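Long-range contacts in AP endonuclease, family protein 2 (Mycobacterium smegmatis, PDB 5TNV), which binds a magnesium ion in a xylose isomerase-like TIM barrel and may act as an endonuclease: residues Ala135-Gly141 with Ile188-Glu193; Leu220-Asn226 with Ser248-Lys254. All coordinates share one frame; numbering follows the deposited sequence.

Interaction 1: Ala135-Gly141 with Ile188-Glu193; sequences ATIVNTG and IQLSLE
The side chains of N139 and E193 cross at about a right angle, with amide and carboxylate planes 43° apart. N139 ND2 donates to E193 OE1 over 3.0 Å, reaching the anti side of that oxygen and 24° out of the carboxylate plane. CG of E193 stands anti to the backbone N (chi1 -177°) and the chain runs on extended, which carries the carboxylate out to the magnesium ion, which OE2 binds; the amide thus steadies a metal ligand from the second shell. N139 OD1 accepts from N221 ND2. Both side chains belong to the parallel strands 137-141 and 189-193, neighbours in the TIM barrel, laced by alternating backbone bonds such as S191 N to V138 O, 2.9 Å. I137, Q189 and S191 share the face of N139: I137 CG2 rests on S191 CB at 4.0 Å, and I137 CD1 reaches Q189 CB. On the other face, T140 and L192 run alongside each other, with T140 CG2 and L192 CD2 3.8 Å apart, and L190 CD1 bends back to V138 O. V138 CG2 touches I188 CD1 at 4.0 Å, and both residues also touch A130 of helix 116-133.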
loop_
_atom_site.group_PDB
_atom_site.type_symbol
_atom_site.label_atom_id
_atom_site.label_comp_id
_atom_site.label_asym_id
_atom_site.label_seq_id
_atom_site.Cartn_x
_atom_site.Cartn_y
_atom_site.Cartn_z
ATOM N N ALA A 135 18.016 27.543 5.281
ATOM C CA ALA A 135 17.739 26.356 6.056
ATOM C C ALA A 135 17.787 26.663 7.561
ATOM O O ALA A 135 18.566 27.518 8.012
ATOM C CB ALA A 135 18.729 25.246 5.746
ATOM N N THR A 136 16.958 25.971 8.321
ATOM C CA THR A 136 16.823 26.259 9.761
ATOM C C THR A 136 17.298 25.128 10.659
ATOM O O THR A 136 17.312 25.292 11.877
ATOM C CB THR A 136 15.381 26.645 10.146
ATOM O OG1 THR A 136 14.534 25.521 9.859
ATOM C CG2 THR A 136 14.906 27.853 9.339
ATOM N N ILE A 137 17.714 23.988 10.070
ATOM C CA ILE A 137 18.139 22.824 10.816
ATOM C C ILE A 137 19.350 22.201 10.165
ATOM O O ILE A 137 19.363 22.015 8.936
ATOM C CB ILE A 137 17.011 21.760 10.884
ATOM C CG1 ILE A 137 15.818 22.197 11.727
ATOM C CG2 ILE A 137 17.570 20.369 11.307
ATOM C CD1 ILE A 137 16.143 22.236 13.241
ATOM N N VAL A 138 20.331 21.845 10.992
ATOM C CA VAL A 138 21.326 20.843 10.633
ATOM C C VAL A 138 21.055 19.644 11.554
ATOM O O VAL A 138 20.935 19.829 12.784
ATOM C CB VAL A 138 22.760 21.357 10.759
ATOM C CG1 VAL A 138 23.803 20.240 10.617
ATOM C CG2 VAL A 138 22.978 22.476 9.742
ATOM N N ASN A 139 20.951 18.457 10.984
ATOM C CA ASN A 139 20.616 17.238 11.696
ATOM C C ASN A 139 21.816 16.293 11.693
ATOM O O ASN A 139 22.452 16.073 10.667
ATOM C CB ASN A 139 19.409 16.588 10.995
ATOM C CG ASN A 139 19.065 15.198 11.428
ATOM O OD1 ASN A 139 18.238 15.008 12.325
ATOM N ND2 ASN A 139 19.691 14.206 10.816
ATOM N N THR A 140 22.083 15.721 12.878
ATOM C CA THR A 140 23.112 14.717 13.050
ATOM C C THR A 140 22.545 13.538 13.826
ATOM O O THR A 140 21.630 13.701 14.638
ATOM C CB THR A 140 24.336 15.361 13.743
ATOM O OG1 THR A 140 25.455 14.495 13.683
ATOM C CG2 THR A 140 24.073 15.709 15.194
ATOM N N GLY A 141 23.094 12.361 13.600
ATOM C CA GLY A 141 22.745 11.209 14.384
ATOM C C GLY A 141 23.961 10.335 14.631
ATOM O O GLY A 141 25.071 10.655 14.216
ATOM N N ILE A 188 19.983 29.201 13.898
ATOM C CA ILE A 188 19.361 27.950 13.511
ATOM C C ILE A 188 19.451 26.989 14.680
ATOM O O ILE A 188 19.874 27.349 15.782
ATOM C CB ILE A 188 20.015 27.402 12.217
ATOM C CG1 ILE A 188 21.446 26.940 12.395
ATOM C CG2 ILE A 188 19.883 28.383 11.082
ATOM C CD1 ILE A 188 21.933 25.992 11.315
ATOM N N GLN A 189 19.045 25.732 14.472
ATOM C CA GLN A 189 19.174 24.717 15.509
ATOM C C GLN A 189 19.794 23.445 14.963
ATOM O O GLN A 189 19.738 23.171 13.738
ATOM C CB GLN A 189 17.839 24.401 16.172
ATOM C CG GLN A 189 17.219 25.581 16.878
ATOM C CD GLN A 189 15.965 25.207 17.666
ATOM O OE1 GLN A 189 15.736 24.081 18.019
ATOM N NE2 GLN A 189 15.183 26.210 17.974
ATOM N N LEU A 190 20.368 22.668 15.884
ATOM C CA LEU A 190 20.820 21.299 15.655
ATOM C C LEU A 190 19.708 20.319 16.039
ATOM O O LEU A 190 19.063 20.545 17.076
ATOM C CB LEU A 190 22.060 21.035 16.495
ATOM C CG LEU A 190 22.788 19.706 16.211
ATOM C CD1 LEU A 190 23.548 19.817 14.908
ATOM C CD2 LEU A 190 23.684 19.385 17.384
ATOM N N SER A 191 19.527 19.278 15.262
ATOM C CA SER A 191 18.604 18.213 15.610
ATOM C C SER A 191 19.375 16.887 15.687
ATOM O O SER A 191 20.330 16.678 14.946
ATOM C CB SER A 191 17.455 18.107 14.621
ATOM O OG SER A 191 16.393 17.340 15.168
ATOM N N LEU A 192 18.915 16.026 16.601
ATOM C CA LEU A 192 19.497 14.725 16.864
ATOM C C LEU A 192 18.553 13.613 16.454
ATOM O O LEU A 192 17.467 13.457 16.997
ATOM C CB LEU A 192 19.804 14.557 18.361
ATOM C CG LEU A 192 20.580 15.705 19.031
ATOM C CD1 LEU A 192 20.746 15.397 20.509
ATOM C CD2 LEU A 192 21.927 15.918 18.333
ATOM N N GLU A 193 18.972 12.856 15.429
ATOM C CA GLU A 193 18.114 11.850 14.804
ATOM C C GLU A 193 18.079 10.554 15.601
ATOM O O GLU A 193 19.086 9.830 15.703
ATOM C CB GLU A 193 18.605 11.605 13.364
ATOM C CG GLU A 193 17.759 10.634 12.601
ATOM C CD GLU A 193 18.236 10.474 11.153
ATOM O OE1 GLU A 193 19.050 11.287 10.685
ATOM O OE2 GLU A 193 17.737 9.521 10.473
#

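Interaction 2: Leu220-Asn226 with Ser248-Lys254; sequences LNPDLGN and SNFWHIK
D223 and H252 converge on one magnesium ion, through D223 OD2 and H252 ND1, at the C-terminal ends of the strands of a xylose isomerase-like TIM barrel; E193 OE2 is the third protein ligand. D223 OD2 lies in plane at the edge of the imidazole, 3.3 Å from H252 ND1, an approach that reflects their shared metal and not a hydrogen bond; carboxylate and ring are 74° apart. The other carboxylate oxygen, D223 OD1, forms a salt bridge with K254 NZ at 2.8 Å, met on the syn side. That ammonium group also donates to N226 OD1, approaching above the carbonyl plane, and has a second acidic partner in E300. K254 is extended through chi3 and turns at chi4 (-71°), which brings NZ to D223 and N226. Water 1 donates to D223 OD1 and accepts from the backbone N atoms of G225 and K254, tying the two segments together.

On one face of the H252 ring, N221 ND2 sits 3.3 Å above the ring plane, over its centre, with the amide turned 75° to the ring. N221 OD1 takes the backbone N of H252 at 2.9 Å, so one amide fixes the strand and covers the imidazole; S104 OG bonds to H252 NE2. Farther out, P222 CG presses on the W251 five-membered ring in a CH-pi contact, and I253 CD1 covers the opposite face. At the far end N249 N donates to L220 O over 3.0 Å.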
loop_
_atom_site.group_PDB
_atom_site.type_symbol
_atom_site.label_atom_id
_atom_site.label_comp_id
_atom_site.label_asym_id
_atom_site.label_seq_id
_atom_site.Cartn_x
_atom_site.Cartn_y
_atom_site.Cartn_z
ATOM N N LEU A 220 15.403 17.069 19.459
ATOM C CA LEU A 220 15.291 15.738 18.862
ATOM C C LEU A 220 14.665 15.798 17.470
ATOM O O LEU A 220 13.835 16.653 17.164
ATOM C CB LEU A 220 14.456 14.800 19.748
ATOM C CG LEU A 220 15.016 14.483 21.112
ATOM C CD1 LEU A 220 14.007 13.603 21.867
ATOM C CD2 LEU A 220 16.369 13.793 20.984
ATOM N N ASN A 221 15.004 14.776 16.689
ATOM C CA ASN A 221 14.354 14.442 15.420
ATOM C C ASN A 221 13.761 13.044 15.643
ATOM O O ASN A 221 14.507 12.043 15.615
ATOM C CB ASN A 221 15.357 14.473 14.280
ATOM C CG ASN A 221 14.844 13.803 13.032
ATOM O OD1 ASN A 221 13.662 13.460 12.917
ATOM N ND2 ASN A 221 15.740 13.613 12.067
ATOM N N PRO A 222 12.469 12.940 15.897
ATOM C CA PRO A 222 11.828 11.700 16.282
ATOM C C PRO A 222 11.503 10.849 15.045
ATOM O O PRO A 222 10.337 10.680 14.668
ATOM C CB PRO A 222 10.587 12.159 17.040
ATOM C CG PRO A 222 10.179 13.396 16.309
ATOM C CD PRO A 222 11.489 14.062 15.942
ATOM N N ASP A 223 12.558 10.290 14.427
ATOM C CA ASP A 223 12.412 9.473 13.206
ATOM C C ASP A 223 11.996 8.071 13.638
ATOM O O ASP A 223 12.764 7.110 13.514
ATOM C CB ASP A 223 13.702 9.488 12.428
ATOM C CG ASP A 223 13.612 8.850 11.059
ATOM O OD1 ASP A 223 12.529 8.340 10.660
ATOM O OD2 ASP A 223 14.660 8.857 10.354
ATOM N N LEU A 224 10.777 7.972 14.175
ATOM C CA LEU A 224 10.388 6.724 14.839
ATOM C C LEU A 224 10.062 5.630 13.838
ATOM O O LEU A 224 9.989 4.450 14.266
ATOM C CB LEU A 224 9.272 6.940 15.857
ATOM C CG LEU A 224 9.592 7.938 16.962
ATOM C CD1 LEU A 224 8.524 7.899 18.041
ATOM C CD2 LEU A 224 10.970 7.731 17.547
ATOM N N GLY A 225 9.929 5.915 12.567
ATOM C CA GLY A 225 9.914 4.842 11.588
ATOM C C GLY A 225 11.163 3.948 11.714
ATOM O O GLY A 225 11.061 2.748 11.457
ATOM N N ASN A 226 12.292 4.520 12.096
ATOM C CA ASN A 226 13.492 3.736 12.287
ATOM C C ASN A 226 13.275 2.586 13.299
ATOM O O ASN A 226 13.885 1.533 13.177
ATOM C CB ASN A 226 14.653 4.588 12.766
ATOM C CG ASN A 226 15.164 5.558 11.731
ATOM O OD1 ASN A 226 14.979 5.329 10.510
ATOM N ND2 ASN A 226 15.821 6.611 12.160
ATOM N N SER A 248 11.136 17.933 20.308
ATOM C CA SER A 248 11.465 17.812 18.898
ATOM C C SER A 248 11.472 19.145 18.154
ATOM O O SER A 248 10.533 19.937 18.255
ATOM C CB SER A 248 10.489 16.823 18.251
ATOM O OG SER A 248 10.643 15.527 18.771
ATOM N N ASN A 249 12.501 19.310 17.327
ATOM C CA ASN A 249 12.657 20.560 16.533
ATOM C C ASN A 249 12.741 20.296 15.027
ATOM O O ASN A 249 12.940 21.244 14.272
ATOM C CB ASN A 249 13.822 21.399 17.030
ATOM C CG ASN A 249 15.161 20.701 16.815
ATOM O OD1 ASN A 249 15.247 19.516 16.523
ATOM N ND2 ASN A 249 16.243 21.428 17.045
ATOM N N PHE A 250 12.609 19.059 14.593
ATOM C CA PHE A 250 12.784 18.639 13.196
ATOM C C PHE A 250 12.186 17.243 13.107
ATOM O O PHE A 250 12.104 16.566 14.121
ATOM C CB PHE A 250 14.280 18.614 12.877
ATOM C CG PHE A 250 14.643 18.177 11.470
ATOM C CD1 PHE A 250 14.057 18.759 10.359
ATOM C CD2 PHE A 250 15.618 17.195 11.266
ATOM C CE1 PHE A 250 14.401 18.400 9.086
ATOM C CE2 PHE A 250 15.976 16.831 9.974
ATOM C CZ PHE A 250 15.400 17.442 8.885
ATOM N N TRP A 251 11.822 16.796 11.908
ATOM C CA TRP A 251 11.111 15.511 11.838
ATOM C C TRP A 251 11.344 14.828 10.474
ATOM O O TRP A 251 10.738 15.193 9.491
ATOM C CB TRP A 251 9.630 15.763 12.098
ATOM C CG TRP A 251 8.827 14.546 12.491
ATOM C CD1 TRP A 251 9.163 13.213 12.544
ATOM C CD2 TRP A 251 7.453 14.625 12.933
ATOM N NE1 TRP A 251 8.082 12.480 12.976
ATOM C CE2 TRP A 251 7.031 13.314 13.225
ATOM C CE3 TRP A 251 6.596 15.689 13.089
ATOM C CZ2 TRP A 251 5.738 13.071 13.681
ATOM C CZ3 TRP A 251 5.292 15.460 13.543
ATOM C CH2 TRP A 251 4.883 14.148 13.826
ATOM N N HIS A 252 12.186 13.797 10.494
ATOM C CA HIS A 252 12.229 12.776 9.443
ATOM C C HIS A 252 10.981 11.903 9.651
ATOM O O HIS A 252 10.844 11.291 10.716
ATOM C CB HIS A 252 13.460 11.897 9.543
ATOM C CG HIS A 252 14.750 12.463 9.096
ATOM N ND1 HIS A 252 15.860 11.657 8.983
ATOM C CD2 HIS A 252 15.082 13.748 8.768
ATOM C CE1 HIS A 252 16.821 12.467 8.568
ATOM N NE2 HIS A 252 16.421 13.712 8.412
ATOM N N ILE A 253 10.125 11.871 8.660
ATOM C CA ILE A 253 8.772 11.308 8.859
ATOM C C ILE A 253 8.529 10.236 7.793
ATOM O O ILE A 253 8.407 10.544 6.610
ATOM C CB ILE A 253 7.737 12.449 8.882
ATOM C CG1 ILE A 253 6.334 11.906 9.197
ATOM C CG2 ILE A 253 7.739 13.318 7.644
ATOM C CD1 ILE A 253 5.320 12.978 9.567
ATOM N N LYS A 254 8.429 8.994 8.249
ATOM C CA LYS A 254 8.222 7.838 7.361
ATOM C C LYS A 254 7.429 6.785 8.118
ATOM O O LYS A 254 7.336 6.783 9.351
ATOM C CB LYS A 254 9.538 7.288 6.809
ATOM C CG LYS A 254 10.512 6.749 7.824
ATOM C CD LYS A 254 11.689 6.039 7.164
ATOM C CE LYS A 254 12.803 5.601 8.120
ATOM N NZ LYS A 254 13.568 6.768 8.623
HETATM O O HOH W 1 9.817 8.478 11.027
#

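Both contacts are buried, but interaction 1 is a regular parallel strand pair, whereas interaction 2 joins a strand end and the loop after it to the next barrel strand through side chains, with a single backbone bridge. Strands 189-193 and 218-221 are sheet neighbours, so the two meet directly: L192 O lies 2.8 Å from N221 N, and S191 OG the same distance from N249 OD1, both probable hydrogen bonds. The magnesium site spans them, one ligand from interaction 1 and two from interaction 2. A135, V138, I188, L190 and L192 pack on helices 116-133 and 169-185, whereas I137 lies against F250 of interaction 2, whose chemistry is dominated by charge, amides and a bridging water.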